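Long-range contacts in GTP cyclohydrolase 1 type 2 homolog (Staphylococcus aureus subsp. aureus, PDB 3LNL), which is of unknown function but binds zinc, belongs to the NIF3 family and forms a toroidal hexamer capped by PII-like domains: residues Arg282-Gly287 with Asp303-Gly308; Lys123-Ile128 with Leu242-Glu247; Tyr167-Ser172 with Ile202-Asp207; Gln139-Lys144 with Val197-Ile202. The protein carries 2 engineered substitutions. All blocks are in the same frame, centred on the assembly; numbering follows the deposited sequence. Where two conformers were deposited one is given.

Overall arrangement
All four contacts are beta pairings, and they form two groups, linked by strand 125-142, which contacts 2 and 4 share. Contacts 1 and 2 lie in the NIF3 part, with centres 9 Å apart. They touch directly: Ile283 N lies 2.8 Å from Ala246 O, so strands 279-285 and 240-253 are neighbours in one sheet. Both approach the dinuclear zinc site, where the side chains of Leu242 and Ile286 come within about 6 and 7 Å of a zinc ion. Contacts 3 and 4 lie in the PII-like domain, share Ile202 and have centres 12 Å apart. They are far from the zinc site; the centres of contacts 2 and 4 are 45 Å apart.

Contact 1 (Arg282-Gly287 with Asp303-Gly308); sequences RIAIIG and DVFVTG
Asp303 meets Arg282 twice. Its OD2 takes the Arg282 N-H at 2.9 Å, from above the carboxylate plane, and its own backbone N bonds to Arg282 O. The same OD2 also accepts the backbone N-H of Lys281, its stronger partner. Val304 comes next. Its O receives Ala284 N at 3.0 Å, and its CG1 lies alongside Ile283 CG1. Phe305 lies on the other face, with Ala284, where helix 294-299 packs. Its CG is anti to the backbone N (chi1 -175°), and the ring runs past Ala284 CB to Ile286, whose CD1 meets CZ at the ring edge, 3.8 Å away. Val306 N bonds to Ala284 O at 2.8 Å, and Val306 O receives Ile286 N. Val306 CG2 packs beside Ile283 CG2 at 3.7 Å. Helix 112-119 touches Ile285 on this face. The strands are parallel and joined through helix 294-299, a beta-alpha-beta unit. Thr307 closes the pairing near the zinc site, where Ile286 approaches Asp106 and Gly308 approaches His330. Its OG1 donates to Ile286 O over 2.6 Å and accepts Gly290 N. These two bonds satisfy the buried hydroxyl, fix its rotation and link Ile286 to Gly290.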
loop_
_atom_site.group_PDB
_atom_site.type_symbol
_atom_site.label_atom_id
_atom_site.label_comp_id
_atom_site.label_asym_id
_atom_site.label_seq_id
_atom_site.Cartn_x
_atom_site.Cartn_y
_atom_site.Cartn_z
ATOM N N ARG B 282 34.640 -1.183 21.607
ATOM C CA ARG B 282 33.435 -0.401 21.493
ATOM C C ARG B 282 32.207 -1.304 21.325
ATOM O O ARG B 282 32.193 -2.210 20.505
ATOM C CB ARG B 282 33.542 0.596 20.332
ATOM C CG ARG B 282 34.802 1.408 20.382
ATOM C CD ARG B 282 34.926 2.394 19.225
ATOM N NE ARG B 282 33.861 3.377 19.346
ATOM C CZ ARG B 282 33.519 4.232 18.395
ATOM N NH1 ARG B 282 34.156 4.227 17.224
ATOM N NH2 ARG B 282 32.539 5.102 18.625
ATOM N N ILE B 283 31.167 -0.993 22.089
ATOM C CA ILE B 283 29.991 -1.796 22.266
ATOM C C ILE B 283 28.749 -0.969 21.924
ATOM O O ILE B 283 28.560 0.106 22.445
ATOM C CB ILE B 283 29.957 -2.247 23.734
ATOM C CG1 ILE B 283 31.263 -3.096 24.020
ATOM C CG2 ILE B 283 28.713 -3.115 24.019
ATOM C CD1 ILE B 283 31.852 -2.787 25.276
ATOM N N ALA B 284 27.906 -1.459 21.019
ATOM C CA ALA B 284 26.602 -0.840 20.789
ATOM C C ALA B 284 25.573 -1.704 21.529
ATOM O O ALA B 284 25.650 -2.938 21.458
ATOM C CB ALA B 284 26.298 -0.799 19.298
ATOM N N ILE B 285 24.615 -1.068 22.177
ATOM C CA ILE B 285 23.587 -1.758 22.977
ATOM C C ILE B 285 22.203 -1.250 22.643
ATOM O O ILE B 285 21.943 -0.058 22.714
ATOM C CB ILE B 285 23.775 -1.544 24.477
ATOM C CG1 ILE B 285 25.129 -2.058 24.968
ATOM C CG2 ILE B 285 22.663 -2.277 25.266
ATOM C CD1 ILE B 285 25.570 -1.386 26.291
ATOM N N ILE B 286 21.332 -2.167 22.220
ATOM C CA ILE B 286 19.900 -1.908 22.127
ATOM C C ILE B 286 19.176 -3.008 22.904
ATOM O O ILE B 286 19.046 -4.153 22.474
ATOM C CB ILE B 286 19.350 -1.774 20.699
ATOM C CG1 ILE B 286 20.038 -0.632 19.978
ATOM C CG2 ILE B 286 17.799 -1.524 20.753
ATOM C CD1 ILE B 286 19.663 -0.471 18.544
ATOM N N GLY B 287 18.732 -2.668 24.100
ATOM C CA GLY B 287 18.056 -3.675 24.907
ATOM C C GLY B 287 16.726 -4.007 24.317
ATOM O O GLY B 287 16.120 -3.171 23.704
ATOM N N ASP B 303 32.363 -2.725 17.797
ATOM C CA ASP B 303 32.975 -4.061 17.665
ATOM C C ASP B 303 32.008 -5.216 17.915
ATOM O O ASP B 303 32.278 -6.354 17.484
ATOM C CB ASP B 303 34.170 -4.206 18.632
ATOM C CG ASP B 303 35.255 -3.145 18.383
ATOM O OD1 ASP B 303 35.514 -2.823 17.201
ATOM O OD2 ASP B 303 35.807 -2.619 19.383
ATOM N N VAL B 304 30.897 -4.928 18.615
ATOM C CA VAL B 304 29.878 -5.919 18.934
ATOM C C VAL B 304 28.572 -5.170 19.196
ATOM O O VAL B 304 28.570 -4.002 19.655
ATOM C CB VAL B 304 30.297 -6.815 20.176
ATOM C CG1 VAL B 304 30.522 -5.941 21.456
ATOM C CG2 VAL B 304 29.278 -7.943 20.441
ATOM N N PHE B 305 27.492 -5.816 18.790
ATOM C CA PHE B 305 26.168 -5.353 18.953
ATOM C C PHE B 305 25.485 -6.234 19.979
ATOM O O PHE B 305 25.375 -7.428 19.788
ATOM C CB PHE B 305 25.419 -5.389 17.650
ATOM C CG PHE B 305 24.031 -4.805 17.727
ATOM C CD1 PHE B 305 23.845 -3.440 17.943
ATOM C CD2 PHE B 305 22.896 -5.631 17.633
ATOM C CE1 PHE B 305 22.576 -2.893 17.993
ATOM C CE2 PHE B 305 21.619 -5.098 17.717
ATOM C CZ PHE B 305 21.448 -3.726 17.902
ATOM N N VAL B 306 25.037 -5.624 21.075
ATOM C CA VAL B 306 24.419 -6.327 22.191
ATOM C C VAL B 306 22.935 -6.067 22.205
ATOM O O VAL B 306 22.480 -4.887 22.198
ATOM C CB VAL B 306 24.999 -5.859 23.548
ATOM C CG1 VAL B 306 24.281 -6.572 24.728
ATOM C CG2 VAL B 306 26.534 -6.088 23.587
ATOM N N THR B 307 22.151 -7.151 22.200
ATOM C CA THR B 307 20.697 -7.031 22.172
ATOM C C THR B 307 20.049 -8.315 22.711
ATOM O O THR B 307 20.735 -9.167 23.279
ATOM C CB THR B 307 20.192 -6.678 20.743
ATOM O OG1 THR B 307 18.854 -6.185 20.808
ATOM C CG2 THR B 307 20.232 -7.876 19.752
ATOM N N GLY B 308 18.742 -8.444 22.539
ATOM C CA GLY B 308 18.006 -9.669 22.877
ATOM C C GLY B 308 17.230 -10.208 21.713
ATOM O O GLY B 308 17.214 -9.590 20.640
#

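Contact 2 (Lys123-Ile128 with Leu242-Glu247); sequences KNISII and LGVMAE
Lys123 and Glu247 pair through their backbones. Lys123 N bonds to Glu247 O at 2.8 Å, and Glu247 N returns to Lys123 O. Ser126 and Met245 form the second hydrogen-bonded pair, with Met245 N 2.7 Å from Ser126 O and Ser126 N bonded to Met245 O. Between these pairs the register slips by one residue, a beta bulge. It falls where Asn124 turns the chain through a corner with positive phi (52°). A further bond joins Ile128 N to Gly243 O at 3.0 Å.

Among polar side chains, Asn124 ND2 is directed at Glu247 OE2. The amide and carboxylate planes are 34° apart. The modelled separation is too short to be trusted, so the exact geometry is doubtful.

The apolar contacts lie on two sides. Ile125 spreads its branches over two residues: CG1 meets Ala246 CB at 3.7 Å, and CG2 reaches Val244 CB at the same distance. Ile128 turns CG1 into the slot flanked by its own N and C (chi1 57°), which lays it against the C and O atoms of Gly243; its CG2 touches Met245 CB at 3.7 Å. Gly243 takes backbone angles suited to glycine.

Helix 112-119 packs on Ile125 and Val244. Across strand 240-253, strand 279-285 continues the sheet, with Ala284 and Arg282 against Met245. Strand 125-142 therefore borders strand 240-253 on the side away from strand 279-285, and from here it runs out toward the PII-like domain.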
loop_
_atom_site.group_PDB
_atom_site.type_symbol
_atom_site.label_atom_id
_atom_site.label_comp_id
_atom_site.label_asym_id
_atom_site.label_seq_id
_atom_site.Cartn_x
_atom_site.Cartn_y
_atom_site.Cartn_z
ATOM N N LYS B 123 32.166 2.657 29.936
ATOM C CA LYS B 123 32.571 4.059 29.991
ATOM C C LYS B 123 32.182 4.737 28.682
ATOM O O LYS B 123 31.810 4.064 27.711
ATOM C CB LYS B 123 34.094 4.187 30.128
ATOM C CG LYS B 123 34.705 3.552 31.371
ATOM C CD LYS B 123 34.244 4.223 32.656
ATOM C CE LYS B 123 34.931 3.667 33.872
ATOM N NZ LYS B 123 34.463 4.413 35.047
ATOM N N ASN B 124 32.283 6.068 28.686
ATOM C CA ASN B 124 32.119 6.905 27.494
ATOM C C ASN B 124 30.825 6.608 26.762
ATOM O O ASN B 124 30.816 6.363 25.571
ATOM C CB ASN B 124 33.357 6.771 26.569
ATOM C CG ASN B 124 34.630 7.308 27.240
ATOM O OD1 ASN B 124 34.564 8.230 28.049
ATOM N ND2 ASN B 124 35.775 6.718 26.922
ATOM N N ILE B 125 29.731 6.572 27.519
ATOM C CA ILE B 125 28.471 6.113 27.009
ATOM C C ILE B 125 27.767 7.268 26.292
ATOM O O ILE B 125 27.611 8.344 26.878
ATOM C CB ILE B 125 27.547 5.626 28.144
ATOM C CG1 ILE B 125 28.218 4.501 28.943
ATOM C CG2 ILE B 125 26.220 5.066 27.553
ATOM C CD1 ILE B 125 27.521 4.164 30.272
ATOM N N SER B 126 27.385 7.086 25.035
ATOM C CA SER B 126 26.519 8.071 24.406
ATOM C C SER B 126 25.439 7.472 23.535
ATOM O O SER B 126 25.593 6.380 22.973
ATOM C CB SER B 126 27.310 9.129 23.627
ATOM O OG SER B 126 28.021 8.585 22.602
ATOM N N ILE B 127 24.366 8.260 23.421
ATOM C CA ILE B 127 23.225 7.941 22.626
ATOM C C ILE B 127 23.661 7.816 21.176
ATOM O O ILE B 127 24.486 8.609 20.702
ATOM C CB ILE B 127 22.103 9.023 22.758
ATOM C CG1 ILE B 127 21.457 8.926 24.149
ATOM C CG2 ILE B 127 21.038 8.860 21.634
ATOM C CD1 ILE B 127 20.558 7.647 24.374
ATOM N N ILE B 128 23.086 6.826 20.484
ATOM C CA ILE B 128 23.245 6.684 19.024
ATOM C C ILE B 128 21.867 6.627 18.358
ATOM O O ILE B 128 20.802 6.607 19.036
ATOM C CB ILE B 128 24.122 5.426 18.626
ATOM C CG1 ILE B 128 23.522 4.166 19.207
ATOM C CG2 ILE B 128 25.598 5.642 19.024
ATOM C CD1 ILE B 128 24.203 2.889 18.787
ATOM N N LEU B 242 17.690 5.658 19.816
ATOM C CA LEU B 242 17.644 4.238 20.159
ATOM C C LEU B 242 19.029 3.563 20.174
ATOM O O LEU B 242 19.635 3.294 19.117
ATOM C CB LEU B 242 16.690 3.478 19.227
ATOM C CG LEU B 242 16.544 2.010 19.610
ATOM C CD1 LEU B 242 15.752 1.888 20.943
ATOM C CD2 LEU B 242 15.885 1.213 18.501
ATOM N N GLY B 243 19.500 3.326 21.390
ATOM C CA GLY B 243 20.744 2.657 21.653
ATOM C C GLY B 243 21.765 3.611 22.235
ATOM O O GLY B 243 21.602 4.831 22.213
ATOM N N VAL B 244 22.826 3.015 22.763
ATOM C CA VAL B 244 24.042 3.716 23.130
ATOM C C VAL B 244 25.258 3.038 22.537
ATOM O O VAL B 244 25.267 1.809 22.289
ATOM C CB VAL B 244 24.239 3.798 24.679
ATOM C CG1 VAL B 244 23.137 4.712 25.305
ATOM C CG2 VAL B 244 24.330 2.393 25.350
ATOM N N MET B 245 26.316 3.833 22.350
ATOM C CA MET B 245 27.651 3.305 22.085
ATOM C C MET B 245 28.427 3.565 23.337
ATOM O O MET B 245 28.329 4.651 23.889
ATOM C CB MET B 245 28.355 4.005 20.887
ATOM C CG MET B 245 29.642 3.296 20.423
ATOM S SD MET B 245 29.303 1.785 19.420
ATOM C CE MET B 245 28.591 2.554 17.920
ATOM N N ALA B 246 29.249 2.606 23.759
ATOM C CA ALA B 246 30.104 2.775 24.907
ATOM C C ALA B 246 31.370 1.918 24.720
ATOM O O ALA B 246 31.521 1.250 23.694
ATOM C CB ALA B 246 29.355 2.352 26.148
ATOM N N GLU B 247 32.267 1.952 25.706
ATOM C CA GLU B 247 33.490 1.146 25.667
ATOM C C GLU B 247 33.770 0.446 26.978
ATOM O O GLU B 247 33.357 0.906 28.066
ATOM C CB GLU B 247 34.759 1.934 25.239
ATOM C CG GLU B 247 34.612 3.328 24.890
ATOM C CD GLU B 247 35.959 4.020 24.748
ATOM O OE1 GLU B 247 36.724 3.717 23.795
ATOM O OE2 GLU B 247 36.297 4.808 25.647
#

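Contact 3 (Tyr167-Ser172 with Ile202-Asp207); sequences YCFFES and IEFMID
Phe169 has CG beside its backbone N (chi1 -71°), while Phe204 holds CG between the backbone N and the carbonyl carbon (chi1 59°). These torsions send both side chains the same way, side by side. The edge of Phe169 then faces the ring of Phe204 in an offset edge-to-face pair, with planes at 82° and centroids 5.4 Å apart. The closest atoms are Phe169 CE1 and Phe204 CD2, at 3.5 Å. Ile202 CG2 reaches Phe169 CD1 at the same distance.

The backbones are antiparallel. Phe170 N bonds to Glu203 O at 2.9 Å, and Glu203 N returns to Phe170 O at 2.8 Å.

Phe170 and Glu203 lie alongside each other on the other face. Phe170 CD2 is 4.1 Å from Glu203 OE2. That carboxylate is held elsewhere: OE1 forms a salt bridge with Lys201, and OE2 a hydrogen bond with Tyr141 of a second subunit. The ring of Phe170 meets the same tyrosine edge-to-face. Phe170 and Glu171 also pair with a strand of that subunit, so the sheet runs on across the interface.

Phe169, Ile202 and Phe204 thus build an apolar cluster inside the PII-like domain. Ile202 rests on Val147 of helix 147-156, while Phe169 and Phe204 meet the loop at Leu159 and Ala160. Glu171 shares the face of Ile202 but is paired with Lys151. Phe170 and Glu203 carry aromatic and charged groups to the neighbouring subunit, consistent with the domain's trimeric lid.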
loop_
_atom_site.group_PDB
_atom_site.type_symbol
_atom_site.label_atom_id
_atom_site.label_comp_id
_atom_site.label_asym_id
_atom_site.label_seq_id
_atom_site.Cartn_x
_atom_site.Cartn_y
_atom_site.Cartn_z
ATOM N N TYR B 167 15.042 36.553 25.533
ATOM C CA TYR B 167 15.377 37.678 24.641
ATOM C C TYR B 167 16.525 37.353 23.665
ATOM O O TYR B 167 17.415 38.175 23.434
ATOM C CB TYR B 167 15.716 38.910 25.485
ATOM C CG TYR B 167 15.266 40.234 24.899
ATOM C CD1 TYR B 167 13.992 40.735 25.164
ATOM C CD2 TYR B 167 16.119 41.000 24.108
ATOM C CE1 TYR B 167 13.576 41.942 24.648
ATOM C CE2 TYR B 167 15.706 42.222 23.586
ATOM C CZ TYR B 167 14.437 42.684 23.861
ATOM O OH TYR B 167 14.041 43.893 23.338
ATOM N N CYS B 168 16.494 36.148 23.108
ATOM C CA CYS B 168 17.559 35.659 22.229
ATOM C C CYS B 168 17.244 35.983 20.787
ATOM O O CYS B 168 16.475 35.276 20.140
ATOM C CB CYS B 168 17.734 34.152 22.383
ATOM S SG CYS B 168 17.935 33.717 24.113
ATOM N N PHE B 169 17.836 37.068 20.308
ATOM C CA PHE B 169 17.655 37.527 18.945
ATOM C C PHE B 169 19.026 37.680 18.325
ATOM O O PHE B 169 20.015 37.900 19.042
ATOM C CB PHE B 169 16.971 38.899 18.915
ATOM C CG PHE B 169 15.520 38.888 19.315
ATOM C CD1 PHE B 169 14.544 38.393 18.451
ATOM C CD2 PHE B 169 15.117 39.432 20.536
ATOM C CE1 PHE B 169 13.198 38.406 18.806
ATOM C CE2 PHE B 169 13.767 39.457 20.902
ATOM C CZ PHE B 169 12.806 38.947 20.033
ATOM N N PHE B 170 19.078 37.568 17.001
ATOM C CA PHE B 170 20.234 37.998 16.226
ATOM C C PHE B 170 19.827 39.103 15.236
ATOM O O PHE B 170 18.841 38.973 14.507
ATOM C CB PHE B 170 20.885 36.830 15.507
ATOM C CG PHE B 170 22.090 37.220 14.721
ATOM C CD1 PHE B 170 23.320 37.347 15.337
ATOM C CD2 PHE B 170 21.993 37.474 13.352
ATOM C CE1 PHE B 170 24.442 37.715 14.605
ATOM C CE2 PHE B 170 23.117 37.848 12.612
ATOM C CZ PHE B 170 24.342 37.961 13.240
ATOM N N GLU B 171 20.613 40.179 15.215
ATOM C CA GLU B 171 20.285 41.395 14.453
ATOM C C GLU B 171 21.241 41.681 13.284
ATOM O O GLU B 171 22.473 41.713 13.430
ATOM C CB GLU B 171 20.223 42.607 15.379
ATOM C CG GLU B 171 18.904 42.729 16.102
ATOM C CD GLU B 171 18.876 43.907 17.053
ATOM O OE1 GLU B 171 19.682 43.904 18.004
ATOM O OE2 GLU B 171 18.056 44.826 16.847
ATOM N N SER B 172 20.621 41.917 12.132
ATOM C CA SER B 172 21.303 42.050 10.860
ATOM C C SER B 172 20.845 43.399 10.303
ATOM O O SER B 172 19.666 43.729 10.406
ATOM C CB SER B 172 20.898 40.874 9.927
ATOM O OG SER B 172 20.335 39.743 10.650
ATOM N N ILE B 202 15.764 40.824 11.986
ATOM C CA ILE B 202 15.882 40.164 13.282
ATOM C C ILE B 202 15.572 38.665 13.104
ATOM O O ILE B 202 14.658 38.300 12.372
ATOM C CB ILE B 202 14.917 40.765 14.318
ATOM C CG1 ILE B 202 14.844 42.297 14.185
ATOM C CG2 ILE B 202 15.352 40.384 15.740
ATOM C CD1 ILE B 202 14.011 43.004 15.289
ATOM N N GLU B 203 16.352 37.818 13.763
ATOM C CA GLU B 203 16.179 36.359 13.703
ATOM C C GLU B 203 16.057 35.741 15.108
ATOM O O GLU B 203 16.629 36.230 16.084
ATOM C CB GLU B 203 17.353 35.690 12.981
ATOM C CG GLU B 203 17.824 36.399 11.693
ATOM C CD GLU B 203 19.042 35.726 11.046
ATOM O OE1 GLU B 203 19.490 36.197 9.974
ATOM O OE2 GLU B 203 19.559 34.730 11.600
ATOM N N PHE B 204 15.311 34.655 15.191
ATOM C CA PHE B 204 15.242 33.868 16.412
ATOM C C PHE B 204 14.683 32.476 16.111
ATOM O O PHE B 204 14.196 32.199 14.997
ATOM C CB PHE B 204 14.414 34.586 17.488
ATOM C CG PHE B 204 13.005 34.889 17.076
ATOM C CD1 PHE B 204 11.953 34.059 17.473
ATOM C CD2 PHE B 204 12.718 36.014 16.310
ATOM C CE1 PHE B 204 10.647 34.336 17.106
ATOM C CE2 PHE B 204 11.413 36.301 15.951
ATOM C CZ PHE B 204 10.370 35.453 16.351
ATOM N N MET B 205 14.766 31.615 17.115
ATOM C CA MET B 205 14.395 30.208 16.988
ATOM C C MET B 205 13.052 29.950 17.622
ATOM O O MET B 205 12.719 30.554 18.623
ATOM C CB MET B 205 15.461 29.333 17.643
ATOM C CG MET B 205 16.810 29.429 16.963
ATOM S SD MET B 205 16.700 28.902 15.218
ATOM C CE MET B 205 16.375 27.120 15.439
ATOM N N ILE B 206 12.273 29.075 17.012
ATOM C CA ILE B 206 11.097 28.522 17.663
ATOM C C ILE B 206 11.061 27.005 17.446
ATOM O O ILE B 206 11.606 26.485 16.463
ATOM C CB ILE B 206 9.782 29.154 17.125
ATOM C CG1 ILE B 206 9.673 28.961 15.601
ATOM C CG2 ILE B 206 9.687 30.639 17.527
ATOM C CD1 ILE B 206 8.244 28.941 15.054
ATOM N N ASP B 207 10.434 26.306 18.379
ATOM C CA ASP B 207 10.106 24.900 18.185
ATOM C C ASP B 207 9.002 24.832 17.150
ATOM O O ASP B 207 8.286 25.821 16.944
ATOM C CB ASP B 207 9.606 24.273 19.487
ATOM C CG ASP B 207 10.640 24.315 20.579
ATOM O OD1 ASP B 207 11.835 24.453 20.246
ATOM O OD2 ASP B 207 10.267 24.213 21.769
#

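Contact 4 (Gln139-Lys144 with Val197-Ile202); sequences QTYIPK and VDEVKI
Lys201 NZ is gripped by two acceptors. It donates to Gln139 OE1 at 2.8 Å, coming from well above the amide carbonyl plane; the other acceptor is the carboxylate of Glu203. The chain of Lys201 starts out pointing away from its own N (chi1 179°) and stays extended until a bend at chi4. This lays its methylenes beside the ring of Tyr141, with CG 3.4 Å from Tyr141 CE2. Tyr141 OH is bonded to Lys137 and Glu203 of a third subunit, and its ring meets Phe170 of that subunit edge-to-face.

The strands run antiparallel. Thr140 and Ile202 exchange backbone bonds, Thr140 N to Ile202 O and Ile202 N to Thr140 O, the latter at 2.8 Å. Ile142 and Val200 do the same, with Val200 N 2.7 Å from Ile142 O and Ile142 N bonded to Val200 O.

On the face of Ile142, Val200 and Ile202, the packing is apolar. Ile142 CG2 presses on Ile202 CD1 at 3.4 Å, tighter than usual for two carbons. Lys144 lays its CD against Val200 CG2, 3.5 Å away. Val147 of helix 147-156 touches Ile142, Val200 and Ile202.

One side of the sheet therefore seals against a helix, as in a PII-like fold. On the other, the Gln139, Tyr141 and Lys201 group joins a polar and aromatic network at the subunit interface, where the two acceptors probably hold the ammonium end of Lys201 in place.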
loop_
_atom_site.group_PDB
_atom_site.type_symbol
_atom_site.label_atom_id
_atom_site.label_comp_id
_atom_site.label_asym_id
_atom_site.label_seq_id
_atom_site.Cartn_x
_atom_site.Cartn_y
_atom_site.Cartn_z
ATOM N N GLN B 139 12.458 34.828 10.692
ATOM C CA GLN B 139 13.115 36.028 10.189
ATOM C C GLN B 139 12.059 37.095 9.916
ATOM O O GLN B 139 11.154 36.886 9.117
ATOM C CB GLN B 139 13.898 35.731 8.891
ATOM C CG GLN B 139 15.114 34.822 9.142
ATOM C CD GLN B 139 15.938 34.507 7.884
ATOM O OE1 GLN B 139 17.152 34.290 7.983
ATOM N NE2 GLN B 139 15.288 34.466 6.720
ATOM N N THR B 140 12.178 38.227 10.596
ATOM C CA THR B 140 11.378 39.406 10.275
ATOM C C THR B 140 12.291 40.597 9.929
ATOM O O THR B 140 13.464 40.644 10.316
ATOM C CB THR B 140 10.392 39.810 11.412
ATOM O OG1 THR B 140 9.838 38.641 12.038
ATOM C CG2 THR B 140 9.259 40.624 10.849
ATOM N N TYR B 141 11.724 41.536 9.174
ATOM C CA TYR B 141 12.407 42.740 8.738
ATOM C C TYR B 141 11.664 43.942 9.315
ATOM O O TYR B 141 10.435 44.028 9.202
ATOM C CB TYR B 141 12.434 42.762 7.211
ATOM C CG TYR B 141 13.113 41.535 6.645
ATOM C CD1 TYR B 141 12.418 40.337 6.500
ATOM C CD2 TYR B 141 14.467 41.561 6.289
ATOM C CE1 TYR B 141 13.047 39.200 5.996
ATOM C CE2 TYR B 141 15.099 40.431 5.783
ATOM C CZ TYR B 141 14.382 39.253 5.644
ATOM O OH TYR B 141 15.003 38.134 5.146
ATOM N N ILE B 142 12.409 44.854 9.944
ATOM C CA ILE B 142 11.820 45.932 10.764
ATOM C C ILE B 142 12.736 47.190 10.877
ATOM O O ILE B 142 13.948 47.062 11.038
ATOM C CB ILE B 142 11.451 45.365 12.180
ATOM C CG1 ILE B 142 10.424 46.258 12.880
ATOM C CG2 ILE B 142 12.705 45.157 13.040
ATOM C CD1 ILE B 142 9.849 45.656 14.140
ATOM N N PRO B 143 12.160 48.410 10.785
ATOM C CA PRO B 143 12.994 49.615 10.930
ATOM C C PRO B 143 13.685 49.726 12.299
ATOM O O PRO B 143 13.136 49.271 13.305
ATOM C CB PRO B 143 11.996 50.751 10.720
ATOM C CG PRO B 143 10.913 50.149 9.915
ATOM C CD PRO B 143 10.777 48.763 10.413
ATOM N N LYS B 144 14.881 50.315 12.319
ATOM C CA LYS B 144 15.743 50.316 13.515
ATOM C C LYS B 144 15.071 50.873 14.778
ATOM O O LYS B 144 15.226 50.323 15.866
ATOM C CB LYS B 144 17.044 51.086 13.244
ATOM C CG LYS B 144 18.077 51.036 14.388
ATOM C CD LYS B 144 18.803 49.701 14.454
ATOM C CE LYS B 144 19.293 49.381 15.868
ATOM N NZ LYS B 144 18.180 48.936 16.778
ATOM N N VAL B 197 14.541 51.693 1.739
ATOM C CA VAL B 197 14.307 51.563 3.192
ATOM C C VAL B 197 15.371 50.787 3.982
ATOM O O VAL B 197 15.606 49.610 3.726
ATOM C CB VAL B 197 12.946 50.906 3.472
ATOM C CG1 VAL B 197 12.740 50.754 4.974
ATOM C CG2 VAL B 197 11.811 51.724 2.835
ATOM N N ASP B 198 15.983 51.459 4.956
ATOM C CA ASP B 198 16.921 50.827 5.890
ATOM C C ASP B 198 16.147 49.947 6.861
ATOM O O ASP B 198 15.265 50.437 7.567
ATOM C CB ASP B 198 17.689 51.883 6.697
ATOM C CG ASP B 198 18.606 52.727 5.836
ATOM O OD1 ASP B 198 19.457 52.140 5.140
ATOM O OD2 ASP B 198 18.486 53.976 5.863
ATOM N N GLU B 199 16.473 48.658 6.902
ATOM C CA GLU B 199 15.788 47.735 7.804
ATOM C C GLU B 199 16.743 46.920 8.663
ATOM O O GLU B 199 17.922 46.753 8.341
ATOM C CB GLU B 199 14.881 46.795 7.013
ATOM C CG GLU B 199 14.119 47.484 5.905
ATOM C CD GLU B 199 12.913 46.705 5.455
ATOM O OE1 GLU B 199 13.072 45.551 4.997
ATOM O OE2 GLU B 199 11.800 47.253 5.561
ATOM N N VAL B 200 16.203 46.422 9.772
ATOM C CA VAL B 200 16.880 45.451 10.608
ATOM C C VAL B 200 16.180 44.098 10.426
ATOM O O VAL B 200 14.971 43.958 10.672
ATOM C CB VAL B 200 16.894 45.862 12.100
ATOM C CG1 VAL B 200 17.532 44.779 12.935
ATOM C CG2 VAL B 200 17.650 47.172 12.285
ATOM N N LYS B 201 16.962 43.124 9.964
ATOM C CA LYS B 201 16.532 41.741 9.884
ATOM C C LYS B 201 16.824 41.082 11.233
ATOM O O LYS B 201 17.984 40.835 11.594
ATOM C CB LYS B 201 17.266 41.024 8.748
ATOM C CG LYS B 201 16.906 39.554 8.573
ATOM C CD LYS B 201 17.851 38.845 7.581
ATOM C CE LYS B 201 17.569 37.361 7.569
ATOM N NZ LYS B 201 18.775 36.514 7.335
ATOM N N ILE B 202 15.764 40.824 11.986
ATOM C CA ILE B 202 15.882 40.164 13.282
ATOM C C ILE B 202 15.572 38.665 13.104
ATOM O O ILE B 202 14.658 38.300 12.372
ATOM C CB ILE B 202 14.917 40.765 14.318
ATOM C CG1 ILE B 202 14.844 42.297 14.185
ATOM C CG2 ILE B 202 15.352 40.384 15.740
ATOM C CD1 ILE B 202 14.011 43.004 15.289
#